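Malate dehydrogenase (Entamoeba histolytica, PDB 3I0P) is a malate dehydrogenase that binds NAD and probably catalyses the reversible oxidation of malate to oxaloacetate. Local coordinates at residues H269-E272 / E273-S277; G26-E29 / E30-R33; F253-I256 / M257-L261. All blocks are in the same frame, centred on the assembly; numbering follows the deposited sequence.

Contact 1 (H269-E272 / E273-S277); sequences HIEE and EKEKS
Glu273 N, Lys274 N and Glu275 N donate respectively to His269 O, Ile270 O and Glu271 O, the first at 2.9 Å, in the i to i+4 bonds of helix 269-277, and a weak fourth runs from Lys276 N to Glu272 O. On one flank the carboxylates of Glu271 and Glu275 meet, OE2 to OE2 at 2.8 Å with their planes 48° apart. The Glu271 chain folds over at chi2 (59°) to bring its end back to Glu275, which reaches out extended beyond CG. Glu271 OE1 also pairs with Arg148 in a salt bridge. Lys274 lies alongside Glu271, pointing the same way, but its NZ stays 5.3 Å from Glu271 OE2; a water donates to that oxygen and takes a weak bond from NZ. On another flank a second water is held by His269 ND1 (2.8 Å) and donates to Glu272 OE1 and Glu273 OE2. The latter oxygen is met on its syn side by Lys276 NZ at 2.9 Å, a salt bridge between residues three apart, while Asn268 binds Glu272 OE2. Ser277 N and Ser277 OG both donate to Glu273 O, from opposite faces of its plane. Most of the helix lies at the surface; Ile270 is buried against Asn265 and Phe280, and Phe280, which Glu271 and Lys274 also touch, lies in the loop leading into strand 282-290.

Contact 2 (G26-E29 / E30-R33); sequences GSDE and ENAR
Glu29 and Arg33 form a salt bridge one turn apart at the start of helix 29-45. The guanidinium grips side-on, one nitrogen to each oxygen: Arg33 NH2 to Glu29 OE1 at 3.0 Å and Arg33 NE to Glu29 OE2 at 3.1 Å. Both oxygens are met on their syn sides, OE2 well out of the carboxylate plane. The two planes are 28° apart, and OE1 lies almost in the guanidinium plane while OE2 is tilted out of it. A bend in Glu29 at chi2 (-89°) turns the carboxylate toward Arg33, and Tyr19 OH bonds to OE2 as well, tying the pair to helix 11-24. The helix is capped by Asp28, at the N-cap, whose OD2 takes Asn31 N at 2.9 Å through the anti lone pair. Helix 11-24 ends just before, in a Schellman motif with Gly26 at C-prime, leaving a short loop to join the two helices. Among the backbone bonds, Ala32 N reaches Asp28 O at 2.9 Å and Arg33 N reaches Glu29 O at 3.2 Å. Apolar contact is slight, Ser27 CB standing 4.3 Å from Ala32 CB, which also packs on Tyr19 and Leu22. Other polar ends bond to neighbouring parts of the chain: Asn31 ND2 to Pro70 O and Ala72 O, Glu30 OE1 to Lys73 NZ in a salt bridge, Ser27 OG to Leu22 O of helix 11-24.

Contact 3 (F253-I256 / M257-L261); sequences FVEI and MSSCL
Four residues apart, Phe253 and Met257 share a flank of helix 244-259, and their torsions close the gap: the phenylalanine CG stands anti to its own backbone N (chi1 165°), while the methionine CG stands anti to its carbonyl carbon and its chain then bends at chi2 and chi3, wrapping past the ring. Met257 CG sits over one face, 3.4 Å from Phe253 CE1. The sulfur lies obliquely, with SD 4.7 Å from the ring centroid and 51° off the normal, and CE continues past the CE1 and CZ side. Directly after Met257, two serines turn their hydroxyls back onto the helix. Ser258 OG donates to Val254 O at 2.8 Å, and Ser259 OG to Glu255 O at 2.7 Å. Each hydroxyl comes from above the carbonyl plane, and each carbonyl also receives the backbone N of the same serine; two donors hold Val254 O, and Glu255 O has a weak third, Ser258 N. Ile256 turns its CG2 branch to Cys260 CB, 3.9 Å away, alongside the bond from Cys260 N to Ile256 O (2.8 Å). Glu255, also buried, has its carboxylate held by Asn146 and Asn164 side chains and by Leu267 N. Met257 packs on Phe285 and Ile287 of strand 282-290 and on Met115 of strand 113-121. The second subunit covers another side: its Ile168 meets Phe253, its Val304 meets Ile256, and its Arg295 donates to Cys260 O. This is a Met-aromatic contact at i, i+4 spacing, in a buried helix end that lies between the central mixed sheet and the dimer interface.

How the contacts relate
Contacts 3 and 1 lie on consecutive helices, 244-259 and 269-277; their centres are 18 Å apart and their nearest atoms about 5 Å, without touching. Phe266, in the connecting loop, links them: it meets the ring of His269 in contact 1 and the side chains of Glu255 and Ser259 in contact 3. Both have a residue near a bound NAD, the side chains of Ile270 and Val254 each being about 9 Å from one. Contact 2, much earlier in the chain, stands apart, its centre 26 Å from that of contact 1 and 28 Å from that of contact 3. Contact 3 alone reaches the second subunit.

Contact 1 (H269-E272 / E273-S277)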
# COMPACT_ATOMS: atom_id res chain seq x y z
N HIS A 269 -14.93 10.03 14.55
CA HIS A 269 -15.24 11.47 14.55
C HIS A 269 -15.93 11.96 13.28
O HIS A 269 -16.61 12.97 13.30
CB HIS A 269 -13.99 12.31 14.81
CG HIS A 269 -13.33 12.03 16.12
ND1 HIS A 269 -13.65 12.70 17.28
CD2 HIS A 269 -12.37 11.13 16.46
CE1 HIS A 269 -12.91 12.25 18.28
NE2 HIS A 269 -12.13 11.29 17.81
N ILE A 270 -15.74 11.25 12.17
CA ILE A 270 -16.41 11.66 10.93
C ILE A 270 -17.94 11.63 11.12
O ILE A 270 -18.60 12.66 10.95
CB ILE A 270 -15.96 10.82 9.70
CG1 ILE A 270 -14.47 11.07 9.40
CG2 ILE A 270 -16.79 11.18 8.47
CD1 ILE A 270 -13.79 10.01 8.56
N GLU A 271 -18.48 10.47 11.51
CA GLU A 271 -19.90 10.31 11.76
C GLU A 271 -20.40 11.16 12.93
O GLU A 271 -21.44 11.81 12.84
CB GLU A 271 -20.24 8.83 11.97
CG GLU A 271 -21.66 8.53 12.44
CD GLU A 271 -22.75 9.02 11.49
OE1 GLU A 271 -22.54 9.01 10.25
OE2 GLU A 271 -23.83 9.40 11.98
N GLU A 272 -19.63 11.15 14.02
CA GLU A 272 -19.97 11.93 15.22
C GLU A 272 -20.13 13.43 14.95
O GLU A 272 -21.08 14.04 15.45
CB GLU A 272 -18.95 11.69 16.34
CG GLU A 272 -19.16 10.34 17.03
CD GLU A 272 -18.08 10.01 18.05
OE1 GLU A 272 -17.37 10.93 18.54
OE2 GLU A 272 -17.95 8.80 18.38
N GLU A 273 -19.21 14.00 14.17
CA GLU A 273 -19.28 15.43 13.81
C GLU A 273 -20.37 15.73 12.76
O GLU A 273 -20.83 16.87 12.68
CB GLU A 273 -17.92 15.96 13.35
CG GLU A 273 -16.82 15.93 14.40
CD GLU A 273 -17.14 16.76 15.64
OE1 GLU A 273 -17.17 18.01 15.54
OE2 GLU A 273 -17.34 16.16 16.71
N LYS A 274 -20.75 14.72 11.97
CA LYS A 274 -21.88 14.85 11.05
C LYS A 274 -23.21 14.90 11.82
O LYS A 274 -24.13 15.62 11.43
CB LYS A 274 -21.89 13.72 10.00
CG LYS A 274 -23.18 13.63 9.13
CD LYS A 274 -24.08 12.48 9.57
CE LYS A 274 -25.58 12.83 9.54
NZ LYS A 274 -26.31 12.40 8.31
N GLU A 275 -23.28 14.16 12.93
CA GLU A 275 -24.45 14.21 13.82
C GLU A 275 -24.60 15.57 14.51
O GLU A 275 -25.71 15.96 14.85
CB GLU A 275 -24.42 13.07 14.84
CG GLU A 275 -24.94 11.73 14.32
CD GLU A 275 -24.59 10.55 15.23
OE1 GLU A 275 -24.75 10.67 16.48
OE2 GLU A 275 -24.15 9.50 14.71
N LYS A 276 -23.49 16.29 14.70
CA LYS A 276 -23.51 17.63 15.29
C LYS A 276 -23.72 18.74 14.26
O LYS A 276 -24.47 19.67 14.50
CB LYS A 276 -22.21 17.92 16.06
CG LYS A 276 -21.90 16.97 17.20
CD LYS A 276 -20.55 17.27 17.84
CE LYS A 276 -20.12 16.10 18.72
NZ LYS A 276 -18.71 16.25 19.21
N SER A 277 -23.02 18.65 13.13
CA SER A 277 -22.95 19.74 12.16
C SER A 277 -23.82 19.53 10.92
O SER A 277 -24.09 20.48 10.18
CB SER A 277 -21.50 19.97 11.72
OG SER A 277 -21.06 18.91 10.87
O HOH W 1 -16.33 13.39 17.66
O HOH W 2 -25.43 9.30 9.48

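Contact 2 (G26-E29 / E30-R33)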
# COMPACT_ATOMS: atom_id res chain seq x y z
N GLY A 26 -26.92 25.49 -8.11
CA GLY A 26 -26.11 26.61 -7.67
C GLY A 26 -24.61 26.39 -7.53
O GLY A 26 -23.95 27.17 -6.84
N SER A 27 -24.08 25.35 -8.17
CA SER A 27 -22.63 25.16 -8.24
C SER A 27 -21.92 26.24 -9.05
O SER A 27 -22.44 26.73 -10.04
CB SER A 27 -22.28 23.79 -8.84
OG SER A 27 -22.90 22.75 -8.11
N ASP A 28 -20.72 26.60 -8.61
CA ASP A 28 -19.80 27.35 -9.43
C ASP A 28 -19.58 26.54 -10.72
O ASP A 28 -19.50 25.31 -10.67
CB ASP A 28 -18.47 27.55 -8.70
CG ASP A 28 -17.35 27.99 -9.62
OD1 ASP A 28 -17.00 29.19 -9.61
OD2 ASP A 28 -16.82 27.14 -10.37
N GLU A 29 -19.50 27.23 -11.85
CA GLU A 29 -19.44 26.55 -13.14
C GLU A 29 -18.23 25.62 -13.27
O GLU A 29 -18.37 24.47 -13.72
CB GLU A 29 -19.51 27.55 -14.30
CG GLU A 29 -19.74 26.88 -15.65
CD GLU A 29 -18.45 26.48 -16.35
OE1 GLU A 29 -17.36 26.95 -15.95
OE2 GLU A 29 -18.53 25.71 -17.33
N GLU A 30 -17.04 26.10 -12.89
CA GLU A 30 -15.86 25.25 -12.94
C GLU A 30 -16.02 24.04 -12.00
O GLU A 30 -15.66 22.92 -12.38
CB GLU A 30 -14.59 26.04 -12.63
CG GLU A 30 -13.30 25.28 -12.97
CD GLU A 30 -12.03 26.02 -12.54
OE1 GLU A 30 -12.14 27.10 -11.88
OE2 GLU A 30 -10.93 25.53 -12.87
N ASN A 31 -16.56 24.28 -10.80
CA ASN A 31 -16.88 23.19 -9.87
C ASN A 31 -17.77 22.12 -10.50
O ASN A 31 -17.50 20.93 -10.34
CB ASN A 31 -17.53 23.73 -8.59
CG ASN A 31 -16.53 24.37 -7.63
OD1 ASN A 31 -15.34 24.56 -7.96
ND2 ASN A 31 -17.01 24.72 -6.43
N ALA A 32 -18.82 22.54 -11.21
CA ALA A 32 -19.70 21.58 -11.89
C ALA A 32 -18.91 20.71 -12.85
O ALA A 32 -19.15 19.52 -12.94
CB ALA A 32 -20.84 22.29 -12.62
N ARG A 33 -17.95 21.32 -13.56
CA ARG A 33 -17.10 20.59 -14.50
C ARG A 33 -16.16 19.59 -13.83
O ARG A 33 -16.05 18.45 -14.27
CB ARG A 33 -16.32 21.55 -15.40
CG ARG A 33 -16.99 21.81 -16.74
CD ARG A 33 -16.15 22.68 -17.64
NE ARG A 33 -15.93 24.01 -17.09
CZ ARG A 33 -14.74 24.58 -16.92
NH1 ARG A 33 -13.62 23.94 -17.28
NH2 ARG A 33 -14.66 25.80 -16.41

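Contact 3 (F253-I256 / M257-L261)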
# COMPACT_ATOMS: atom_id res chain seq x y z
N PHE A 253 -2.75 3.40 7.58
CA PHE A 253 -1.85 4.22 6.76
C PHE A 253 -2.65 5.28 6.03
O PHE A 253 -2.38 6.48 6.16
CB PHE A 253 -1.07 3.34 5.78
CG PHE A 253 -0.38 4.10 4.67
CD1 PHE A 253 0.65 5.00 4.94
CD2 PHE A 253 -0.74 3.89 3.33
CE1 PHE A 253 1.28 5.69 3.90
CE2 PHE A 253 -0.10 4.57 2.29
CZ PHE A 253 0.90 5.47 2.58
N VAL A 254 -3.66 4.84 5.29
CA VAL A 254 -4.52 5.76 4.55
C VAL A 254 -5.13 6.82 5.48
O VAL A 254 -5.08 8.02 5.18
CB VAL A 254 -5.61 5.00 3.77
CG1 VAL A 254 -6.68 5.96 3.26
CG2 VAL A 254 -4.97 4.23 2.62
N GLU A 255 -5.67 6.37 6.61
CA GLU A 255 -6.29 7.24 7.60
C GLU A 255 -5.34 8.34 8.08
O GLU A 255 -5.72 9.53 8.12
CB GLU A 255 -6.76 6.40 8.79
CG GLU A 255 -7.59 7.15 9.81
CD GLU A 255 -9.03 7.35 9.37
OE1 GLU A 255 -9.58 8.43 9.67
OE2 GLU A 255 -9.59 6.45 8.71
N ILE A 256 -4.12 7.95 8.46
CA ILE A 256 -3.12 8.89 8.98
C ILE A 256 -2.72 9.89 7.92
O ILE A 256 -2.67 11.09 8.18
CB ILE A 256 -1.89 8.15 9.51
CG1 ILE A 256 -2.26 7.38 10.78
CG2 ILE A 256 -0.75 9.12 9.77
CD1 ILE A 256 -1.21 6.38 11.18
N MET A 257 -2.45 9.40 6.71
CA MET A 257 -2.10 10.27 5.58
C MET A 257 -3.23 11.25 5.26
O MET A 257 -2.98 12.38 4.85
CB MET A 257 -1.79 9.43 4.32
CG MET A 257 -0.60 8.48 4.45
SD MET A 257 0.96 9.37 4.50
CE MET A 257 1.34 9.52 2.75
N SER A 258 -4.47 10.80 5.44
CA SER A 258 -5.64 11.61 5.09
C SER A 258 -5.99 12.63 6.16
O SER A 258 -6.39 13.73 5.83
CB SER A 258 -6.85 10.73 4.76
OG SER A 258 -6.53 9.85 3.69
N SER A 259 -5.81 12.27 7.44
CA SER A 259 -6.21 13.15 8.56
C SER A 259 -5.09 13.86 9.35
O SER A 259 -5.25 15.01 9.76
CB SER A 259 -7.14 12.41 9.52
OG SER A 259 -6.53 11.23 10.01
N CYS A 260 -3.96 13.19 9.56
CA CYS A 260 -2.97 13.68 10.52
C CYS A 260 -2.15 14.85 10.02
O CYS A 260 -1.69 15.67 10.82
CB CYS A 260 -2.07 12.55 10.99
SG CYS A 260 -2.93 11.43 12.08
N LEU A 261 -1.97 14.93 8.71
CA LEU A 261 -1.19 16.01 8.13
C LEU A 261 -2.03 17.28 7.90
O LEU A 261 -1.53 18.38 8.05
CB LEU A 261 -0.47 15.54 6.86
CG LEU A 261 0.62 14.47 7.07
CD1 LEU A 261 0.96 13.74 5.78
CD2 LEU A 261 1.88 15.05 7.70